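HRDC domain-containing protein (Bifidobacterium adolescentis ATCC 15703, PDB 3CYM) is of unknown function but probably binds nucleic acid and trims it from the 3' end as an exonuclease. Local coordinates at residues Glu46-Phe51 and Asp155-Pro160; Gly50-His55 and Glu250-Pro255. All coordinates share one frame; numbering follows the deposited sequence.

Contact 1 of 2, residues Glu46-Phe51 and Asp155-Pro160. With NA (sodium ion), chain B.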
ATOM      1  N   GLU A  46      -2.997  -0.840 -11.616  1.00 17.68           N
ATOM      2  CA  GLU A  46      -3.008   0.602 -11.437  1.00 18.53           C
ATOM      3  C   GLU A  46      -4.265   1.056 -10.712  1.00 17.53           C
ATOM      4  O   GLU A  46      -5.344   0.502 -10.912  1.00 16.83           O
ATOM      5  CB  GLU A  46      -2.891   1.324 -12.778  1.00 15.83           C
ATOM      6  CG  GLU A  46      -1.645   0.976 -13.609  1.00 23.90           C
ATOM      7  CD  GLU A  46      -0.337   1.101 -12.839  1.00 21.42           C
ATOM      8  OE1 GLU A  46      -0.120   2.119 -12.156  1.00 26.40           O
ATOM      9  OE2 GLU A  46       0.501   0.174 -12.914  1.00 24.95           O
ATOM     10  N   ARG A  47      -4.113   2.075  -9.873  1.00 19.29           N
ATOM     11  CA  ARG A  47      -5.248   2.657  -9.170  1.00 19.62           C
ATOM     12  C   ARG A  47      -5.239   4.184  -9.228  1.00 20.77           C
ATOM     13  O   ARG A  47      -4.194   4.813  -9.385  1.00 19.72           O
ATOM     14  CB  ARG A  47      -5.343   2.136  -7.736  1.00 18.22           C
ATOM     15  CG  ARG A  47      -4.102   2.307  -6.902  1.00 28.63           C
ATOM     16  CD  ARG A  47      -4.120   1.336  -5.724  1.00 35.34           C
ATOM     17  NE  ARG A  47      -4.040  -0.046  -6.186  1.00 35.68           N
ATOM     18  CZ  ARG A  47      -2.909  -0.731  -6.340  1.00 33.85           C
ATOM     19  NH1 ARG A  47      -2.955  -1.977  -6.777  1.00 30.87           N
ATOM     20  NH2 ARG A  47      -1.734  -0.185  -6.050  1.00 23.27           N
ATOM     21  N   ALA A  48      -6.416   4.777  -9.104  1.00 19.73           N
ATOM     22  CA  ALA A  48      -6.549   6.216  -9.242  1.00 20.11           C
ATOM     23  C   ALA A  48      -6.502   6.899  -7.875  1.00 22.22           C
ATOM     24  O   ALA A  48      -7.401   7.672  -7.534  1.00 25.08           O
ATOM     25  CB  ALA A  48      -7.834   6.537  -9.979  1.00 18.09           C
ATOM     26  N   SER A  49      -5.453   6.590  -7.103  1.00 24.69           N
ATOM     27  CA  SER A  49      -5.240   7.146  -5.765  0.50 24.46           C
ATOM     28  C   SER A  49      -5.041   8.653  -5.836  1.00 24.32           C
ATOM     29  O   SER A  49      -4.377   9.150  -6.748  1.00 22.48           O
ATOM     30  CB  SER A  49      -4.017   6.502  -5.105  0.50 26.15           C
ATOM     31  OG  SER A  49      -2.834   6.807  -5.825  0.50 22.81           O
ATOM     32  N   GLY A  50      -5.616   9.374  -4.880  1.00 23.72           N
ATOM     33  CA  GLY A  50      -5.575  10.829  -4.900  1.00 20.99           C
ATOM     34  C   GLY A  50      -6.742  11.405  -5.681  1.00 21.77           C
ATOM     35  O   GLY A  50      -7.118  12.561  -5.468  1.00 25.74           O
ATOM     36  N   PHE A  51      -7.328  10.592  -6.567  1.00 21.96           N
ATOM     37  CA  PHE A  51      -8.447  11.010  -7.420  1.00 17.58           C
ATOM     38  C   PHE A  51      -9.776  10.359  -7.037  1.00 17.59           C
ATOM     39  O   PHE A  51     -10.719  11.046  -6.621  1.00 19.65           O
ATOM     40  CB  PHE A  51      -8.136  10.733  -8.893  1.00 15.08           C
ATOM     41  CG  PHE A  51      -6.952  11.490  -9.415  1.00 18.59           C
ATOM     42  CD1 PHE A  51      -7.113  12.760  -9.962  1.00 12.10           C
ATOM     43  CD2 PHE A  51      -5.675  10.926  -9.372  1.00 18.65           C
ATOM     44  CE1 PHE A  51      -6.020  13.469 -10.450  1.00 17.83           C
ATOM     45  CE2 PHE A  51      -4.574  11.624  -9.857  1.00 22.81           C
ATOM     46  CZ  PHE A  51      -4.744  12.903 -10.397  1.00 15.18           C
ATOM     47  N   ASP A 155      -4.315   9.635 -13.115  1.00 17.65           N
ATOM     48  CA  ASP A 155      -5.669   9.241 -12.775  1.00 17.52           C
ATOM     49  C   ASP A 155      -6.054   8.082 -13.673  1.00 15.40           C
ATOM     50  O   ASP A 155      -6.527   8.294 -14.785  1.00 14.37           O
ATOM     51  CB  ASP A 155      -6.660  10.399 -12.940  1.00 15.93           C
ATOM     52  CG  ASP A 155      -8.085  10.006 -12.552  1.00 11.56           C
ATOM     53  OD1 ASP A 155      -8.324   8.839 -12.184  1.00 20.34           O
ATOM     54  OD2 ASP A 155      -8.982  10.856 -12.628  1.00 18.86           O
ATOM     55  N   TRP A 156      -5.882   6.857 -13.175  1.00 17.79           N
ATOM     56  CA  TRP A 156      -6.105   5.657 -13.996  1.00 14.02           C
ATOM     57  C   TRP A 156      -7.555   5.385 -14.369  1.00 14.27           C
ATOM     58  O   TRP A 156      -7.827   4.478 -15.159  1.00 16.91           O
ATOM     59  CB  TRP A 156      -5.446   4.431 -13.367  1.00 14.59           C
ATOM     60  CG  TRP A 156      -3.969   4.556 -13.420  1.00  7.96           C
ATOM     61  CD1 TRP A 156      -3.144   5.016 -12.429  1.00 10.36           C
ATOM     62  CD2 TRP A 156      -3.133   4.283 -14.549  1.00 14.26           C
ATOM     63  NE1 TRP A 156      -1.835   5.011 -12.863  1.00 18.85           N
ATOM     64  CE2 TRP A 156      -1.802   4.571 -14.164  1.00 11.79           C
ATOM     65  CE3 TRP A 156      -3.376   3.799 -15.845  1.00 11.65           C
ATOM     66  CZ2 TRP A 156      -0.713   4.391 -15.030  1.00 13.95           C
ATOM     67  CZ3 TRP A 156      -2.284   3.624 -16.710  1.00 10.81           C
ATOM     68  CH2 TRP A 156      -0.976   3.921 -16.294  1.00  7.79           C
ATOM     69  N   SER A 157      -8.470   6.196 -13.835  1.00 16.07           N
ATOM     70  CA  SER A 157      -9.891   6.134 -14.205  1.00 15.96           C
ATOM     71  C   SER A 157     -10.220   6.864 -15.507  1.00 17.56           C
ATOM     72  O   SER A 157     -11.359   6.813 -15.970  1.00 17.67           O
ATOM     73  CB  SER A 157     -10.764   6.689 -13.080  1.00 16.44           C
ATOM     74  OG  SER A 157     -10.629   8.092 -12.973  1.00 18.96           O
ATOM     75  N   TYR A 158      -9.229   7.547 -16.082  1.00 18.24           N
ATOM     76  CA  TYR A 158      -9.400   8.279 -17.338  1.00 20.77           C
ATOM     77  C   TYR A 158      -9.670   7.300 -18.489  1.00 20.48           C
ATOM     78  O   TYR A 158      -8.893   6.384 -18.715  1.00 27.01           O
ATOM     79  CB  TYR A 158      -8.144   9.114 -17.631  1.00 18.14           C
ATOM     80  CG  TYR A 158      -8.344  10.263 -18.605  1.00 24.10           C
ATOM     81  CD1 TYR A 158      -8.301  10.054 -19.988  1.00 13.04           C
ATOM     82  CD2 TYR A 158      -8.565  11.566 -18.143  1.00 23.10           C
ATOM     83  CE1 TYR A 158      -8.489  11.109 -20.887  1.00 19.74           C
ATOM     84  CE2 TYR A 158      -8.754  12.631 -19.039  1.00 21.79           C
ATOM     85  CZ  TYR A 158      -8.714  12.390 -20.408  1.00 23.30           C
ATOM     86  OH  TYR A 158      -8.891  13.425 -21.306  1.00 22.55           O
ATOM     87  N   ARG A 159     -10.789   7.480 -19.186  1.00 24.29           N
ATOM     88  CA  ARG A 159     -11.093   6.689 -20.389  1.00 18.58           C
ATOM     89  C   ARG A 159     -11.327   7.613 -21.590  1.00 18.87           C
ATOM     90  O   ARG A 159     -11.938   8.658 -21.443  1.00 22.26           O
ATOM     91  CB  ARG A 159     -12.302   5.764 -20.188  1.00 15.57           C
ATOM     92  CG  ARG A 159     -12.164   4.720 -19.088  1.00  6.36           C
ATOM     93  CD  ARG A 159     -11.217   3.598 -19.476  1.00 13.66           C
ATOM     94  NE  ARG A 159     -11.135   2.581 -18.430  1.00 17.63           N
ATOM     95  CZ  ARG A 159     -10.294   2.608 -17.398  1.00 20.05           C
ATOM     96  NH1 ARG A 159      -9.432   3.610 -17.240  1.00 21.58           N
ATOM     97  NH2 ARG A 159     -10.318   1.620 -16.515  1.00 18.20           N
ATOM     98  N   PRO A 160     -10.808   7.248 -22.780  1.00 23.48           N
ATOM     99  CA  PRO A 160      -9.942   6.097 -23.050  1.00 18.76           C
ATOM    100  C   PRO A 160      -8.532   6.330 -22.509  1.00 19.61           C
ATOM    101  O   PRO A 160      -8.098   7.476 -22.389  1.00 19.91           O
ATOM    102  CB  PRO A 160      -9.929   6.017 -24.576  1.00 17.14           C
ATOM    103  CG  PRO A 160     -10.211   7.401 -25.030  1.00 25.03           C
ATOM    104  CD  PRO A 160     -11.076   8.041 -23.995  1.00 19.14           C
TER
HETATM  105 NA    NA B 501       2.729   0.021 -11.451  1.00 14.97          NA
HETATM  106  O   HOH W   1       2.595   2.470 -11.075  1.00 21.33           O
HETATM  107  O   HOH W   2       3.756  -1.047  -9.613  1.00 47.13           O
HETATM  108  O   HOH W   3       1.082  -0.009  -9.759  1.00 15.80           O
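Glu46 lays its aliphatic part over one face of the Trp156 indole. Its CB stands 3.4 Å from the centroid of the five-membered ring, a CH-pi contact, and CG continues over the CD2-CE2 bond. The bend at chi2 (-52°) leaves OE1 close to Trp156 NE1, at an angle too poor for a hydrogen bond, while OE2 turns to the metal. The carboxylate plane is turned 51° from the indole. OE2 binds the sodium ion at 2.7 Å, while OE1 accepts a hydrogen bond from a metal-bound water. Asp44 and Asp172 complete the protein part of this site, and Gln61 gives OE2 a hydrogen bond. Two of these carboxylates are on strand 40-47 and the third on helix 163-174, as in the DEDD exonucleases, whose RNase H-like fold this domain probably shares. Arg47 O lies at the indole edge, 3.2 Å from Trp156 CD1.

Farther along, the Asp155 carboxylate is stacked on the Phe51 ring, the planes 8° apart. Asp155 CB sits over the ring centre, 3.6 Å from the centroid. Ala48 CB packs against Asp155 OD1. That oxygen also takes two bonds from one face of its plane, from Ser157 N in an Asx turn and from Ser157 OG. Arg302 forms a salt bridge with OD2, and Tyr303 adds a hydrogen bond to it. Phe300 stacks with the Phe51 ring.

Contact 2 of 2, residues Gly50-His55 and Glu250-Pro255; sequences GFRYGH and EYDIAP
Two loops meet here, one from the exonuclease domain and one from the HRDC domain. Residues 50-55 link strands 40-47 and 57-65; residues 250-255 link helix 231-250 to helix 255-258. The touching parts, 50-53 and 252-255, run 120° apart and come closest at Arg52 and Ile253, whose CA atoms are 4.0 Å apart. Backbone touches backbone, held by a hydrogen bond from Ala254 N to Phe51 O of 2.8 Å. The same Phe51 O also receives a CA-H...O contact from Ile253 CA, and Tyr53 CA makes another to Ile253 O. Ala254 CB packs on Gly50 O.

Asp252, with positive phi just after the helix, turns its carboxylate to the other loop; CG is anti to the backbone N (chi1 -167°). Arg52 NH2 forms a salt bridge with Asp252 OD2 at 3.0 Å. The oxygen lies in the guanidinium plane, but the arginine comes from above the carboxylate, and the two planes are 77° apart. Asp252 OD1 takes a weak, nearly straight hydrogen bond from Tyr53 N, at 3.4 Å. Arg52 is fixed a second time by its NE, which is hydrogen-bonded to Tyr303 OH.

The Tyr53 ring presents its edge to Ile253 O. Its CE1 is 4.3 Å from Pro255 CG, a loose apolar contact. The hydroxyl is hydrogen-bonded to Asp245 on helix 231-250, so the tyrosine from the exonuclease loop reaches that helix.

Both carboxylate oxygens of Asp252 thus have partners on the exonuclease loop, one a side chain and one a backbone amide, the second only weakly. Here the two loops are joined by backbone and charged groups, with a smaller apolar part from Tyr53 and Pro255, and the neighbouring guanidinium would tend to favour the charged form of Asp252.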
ATOM      1  N   GLY A  50      -5.616   9.374  -4.880  1.00 23.72           N
ATOM      2  CA  GLY A  50      -5.575  10.829  -4.900  1.00 20.99           C
ATOM      3  C   GLY A  50      -6.742  11.405  -5.681  1.00 21.77           C
ATOM      4  O   GLY A  50      -7.118  12.561  -5.468  1.00 25.74           O
ATOM      5  N   PHE A  51      -7.328  10.592  -6.567  1.00 21.96           N
ATOM      6  CA  PHE A  51      -8.447  11.010  -7.420  1.00 17.58           C
ATOM      7  C   PHE A  51      -9.776  10.359  -7.037  1.00 17.59           C
ATOM      8  O   PHE A  51     -10.719  11.046  -6.621  1.00 19.65           O
ATOM      9  CB  PHE A  51      -8.136  10.733  -8.893  1.00 15.08           C
ATOM     10  CG  PHE A  51      -6.952  11.490  -9.415  1.00 18.59           C
ATOM     11  CD1 PHE A  51      -7.113  12.760  -9.962  1.00 12.10           C
ATOM     12  CD2 PHE A  51      -5.675  10.926  -9.372  1.00 18.65           C
ATOM     13  CE1 PHE A  51      -6.020  13.469 -10.450  1.00 17.83           C
ATOM     14  CE2 PHE A  51      -4.574  11.624  -9.857  1.00 22.81           C
ATOM     15  CZ  PHE A  51      -4.744  12.903 -10.397  1.00 15.18           C
ATOM     16  N   ARG A  52      -9.857   9.043  -7.198  1.00 18.56           N
ATOM     17  CA  ARG A  52     -11.046   8.275  -6.810  1.00 22.33           C
ATOM     18  C   ARG A  52     -11.025   7.969  -5.314  1.00 23.87           C
ATOM     19  O   ARG A  52     -10.073   8.338  -4.622  1.00 20.45           O
ATOM     20  CB  ARG A  52     -11.151   6.980  -7.629  1.00 20.24           C
ATOM     21  CG  ARG A  52     -11.421   7.191  -9.120  1.00 13.34           C
ATOM     22  CD  ARG A  52     -12.629   8.073  -9.338  1.00 16.24           C
ATOM     23  NE  ARG A  52     -12.803   8.449 -10.734  1.00 20.51           N
ATOM     24  CZ  ARG A  52     -13.767   7.988 -11.524  1.00 26.13           C
ATOM     25  NH1 ARG A  52     -13.834   8.389 -12.784  1.00 24.27           N
ATOM     26  NH2 ARG A  52     -14.662   7.127 -11.060  1.00 29.45           N
ATOM     27  N   TYR A  53     -12.064   7.285  -4.827  1.00 24.57           N
ATOM     28  CA  TYR A  53     -12.234   7.042  -3.395  1.00 29.87           C
ATOM     29  C   TYR A  53     -11.100   6.268  -2.722  1.00 35.72           C
ATOM     30  O   TYR A  53     -10.349   6.834  -1.921  1.00 39.35           O
ATOM     31  CB  TYR A  53     -13.583   6.376  -3.095  1.00 31.50           C
ATOM     32  CG  TYR A  53     -13.752   5.985  -1.637  1.00 32.86           C
ATOM     33  CD1 TYR A  53     -13.865   6.956  -0.641  1.00 34.17           C
ATOM     34  CD2 TYR A  53     -13.784   4.641  -1.251  1.00 33.64           C
ATOM     35  CE1 TYR A  53     -14.018   6.606   0.689  1.00 36.23           C
ATOM     36  CE2 TYR A  53     -13.928   4.280   0.081  1.00 31.91           C
ATOM     37  CZ  TYR A  53     -14.050   5.267   1.044  1.00 35.45           C
ATOM     38  OH  TYR A  53     -14.200   4.918   2.365  1.00 37.21           O
ATOM     39  N   GLY A  54     -10.974   4.985  -3.046  1.00 38.26           N
ATOM     40  CA  GLY A  54     -10.041   4.118  -2.337  1.00 38.47           C
ATOM     41  C   GLY A  54      -8.991   3.506  -3.236  1.00 38.60           C
ATOM     42  O   GLY A  54      -8.317   4.206  -3.995  1.00 39.55           O
ATOM     43  N   HIS A  55      -8.863   2.187  -3.146  1.00 36.34           N
ATOM     44  CA  HIS A  55      -7.811   1.472  -3.852  1.00 37.09           C
ATOM     45  C   HIS A  55      -8.395   0.416  -4.784  1.00 33.00           C
ATOM     46  O   HIS A  55      -7.915  -0.717  -4.849  1.00 34.17           O
ATOM     47  CB  HIS A  55      -6.813   0.881  -2.848  1.00 39.47           C
ATOM     48  CG  HIS A  55      -6.334   1.877  -1.838  1.00 46.38           C
ATOM     49  ND1 HIS A  55      -5.394   2.841  -2.133  1.00 48.18           N
ATOM     50  CD2 HIS A  55      -6.699   2.089  -0.552  1.00 49.70           C
ATOM     51  CE1 HIS A  55      -5.186   3.591  -1.067  1.00 47.47           C
ATOM     52  NE2 HIS A  55      -5.963   3.155  -0.093  1.00 48.84           N
ATOM     53  N   GLU A 250     -19.681   7.199  -1.833  1.00 27.39           N
ATOM     54  CA  GLU A 250     -20.908   7.273  -2.620  1.00 25.67           C
ATOM     55  C   GLU A 250     -20.650   7.926  -3.974  1.00 30.01           C
ATOM     56  O   GLU A 250     -21.149   7.451  -5.000  1.00 30.67           O
ATOM     57  CB  GLU A 250     -21.972   8.053  -1.844  1.00 26.80           C
ATOM     58  CG  GLU A 250     -23.244   8.364  -2.617  1.00 26.42           C
ATOM     59  CD  GLU A 250     -24.209   9.240  -1.841  1.00 37.26           C
ATOM     60  OE1 GLU A 250     -23.839   9.730  -0.748  1.00 30.74           O
ATOM     61  OE2 GLU A 250     -25.346   9.435  -2.331  1.00 38.65           O
ATOM     62  N   TYR A 251     -19.861   9.001  -3.967  1.00 29.39           N
ATOM     63  CA  TYR A 251     -19.569   9.762  -5.181  1.00 29.38           C
ATOM     64  C   TYR A 251     -18.259   9.375  -5.869  1.00 27.68           C
ATOM     65  O   TYR A 251     -17.903   9.967  -6.890  1.00 25.26           O
ATOM     66  CB  TYR A 251     -19.600  11.261  -4.886  1.00 28.85           C
ATOM     67  CG  TYR A 251     -21.000  11.790  -4.733  1.00 31.25           C
ATOM     68  CD1 TYR A 251     -21.729  12.195  -5.844  1.00 35.56           C
ATOM     69  CD2 TYR A 251     -21.604  11.869  -3.488  1.00 32.27           C
ATOM     70  CE1 TYR A 251     -23.020  12.675  -5.718  1.00 36.75           C
ATOM     71  CE2 TYR A 251     -22.900  12.350  -3.350  1.00 35.42           C
ATOM     72  CZ  TYR A 251     -23.598  12.751  -4.471  1.00 32.82           C
ATOM     73  OH  TYR A 251     -24.879  13.228  -4.353  1.00 31.77           O
ATOM     74  N   ASP A 252     -17.563   8.389  -5.294  1.00 24.08           N
ATOM     75  CA  ASP A 252     -16.328   7.803  -5.845  1.00 19.77           C
ATOM     76  C   ASP A 252     -15.251   8.863  -6.113  1.00 19.79           C
ATOM     77  O   ASP A 252     -14.863   9.109  -7.256  1.00 14.97           O
ATOM     78  CB  ASP A 252     -16.638   6.957  -7.088  1.00 21.88           C
ATOM     79  CG  ASP A 252     -15.479   6.085  -7.511  1.00 19.01           C
ATOM     80  OD1 ASP A 252     -14.521   5.912  -6.721  1.00 19.51           O
ATOM     81  OD2 ASP A 252     -15.531   5.569  -8.646  1.00 23.73           O
ATOM     82  N   ILE A 253     -14.784   9.489  -5.039  1.00 18.88           N
ATOM     83  CA  ILE A 253     -13.828  10.586  -5.124  1.00 20.31           C
ATOM     84  C   ILE A 253     -12.980  10.586  -3.854  1.00 18.58           C
ATOM     85  O   ILE A 253     -13.468  10.200  -2.789  1.00 20.70           O
ATOM     86  CB  ILE A 253     -14.567  11.958  -5.368  1.00 20.06           C
ATOM     87  CG1 ILE A 253     -13.576  13.110  -5.609  1.00 15.93           C
ATOM     88  CG2 ILE A 253     -15.591  12.244  -4.264  1.00 20.89           C
ATOM     89  CD1 ILE A 253     -14.229  14.434  -5.942  1.00 15.03           C
ATOM     90  N   ALA A 254     -11.708  10.974  -3.978  1.00 17.77           N
ATOM     91  CA  ALA A 254     -10.806  11.105  -2.830  1.00 18.74           C
ATOM     92  C   ALA A 254     -11.411  12.053  -1.797  1.00 18.03           C
ATOM     93  O   ALA A 254     -11.761  13.178  -2.141  1.00 22.01           O
ATOM     94  CB  ALA A 254      -9.453  11.614  -3.281  1.00 15.37           C
ATOM     95  N   PRO A 255     -11.560  11.587  -0.539  1.00 22.25           N
ATOM     96  CA  PRO A 255     -12.207  12.333   0.550  1.00 20.11           C
ATOM     97  C   PRO A 255     -11.745  13.784   0.708  1.00 22.37           C
ATOM     98  O   PRO A 255     -12.575  14.665   0.936  1.00 19.41           O
ATOM     99  CB  PRO A 255     -11.846  11.521   1.789  1.00 20.73           C
ATOM    100  CG  PRO A 255     -11.677  10.140   1.288  1.00 24.15           C
ATOM    101  CD  PRO A 255     -11.126  10.248  -0.096  1.00 20.43           C
TER

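How the contacts relate
Contacts 1 and 2 share Gly50 and Phe51, and their centres are 10 Å apart. Phe51 serves both: its side chain faces residues 155-160, and its carbonyl faces residues 250-255. The two contacts also touch where Ser157 OG packs 3.1 Å from Arg52 NE. Tyr303 bonds to the charged side chains of both, Asp155 and Arg52. Glu46 of contact 1 binds the ion directly, whereas Phe51 has its nearest side-chain atom about 14 Å from a bound sodium ion; residues 250-255 lie beyond it. The chain after strand 40-47 therefore leads from the metal-binding carboxylates of the exonuclease domain to its seam with the HRDC domain.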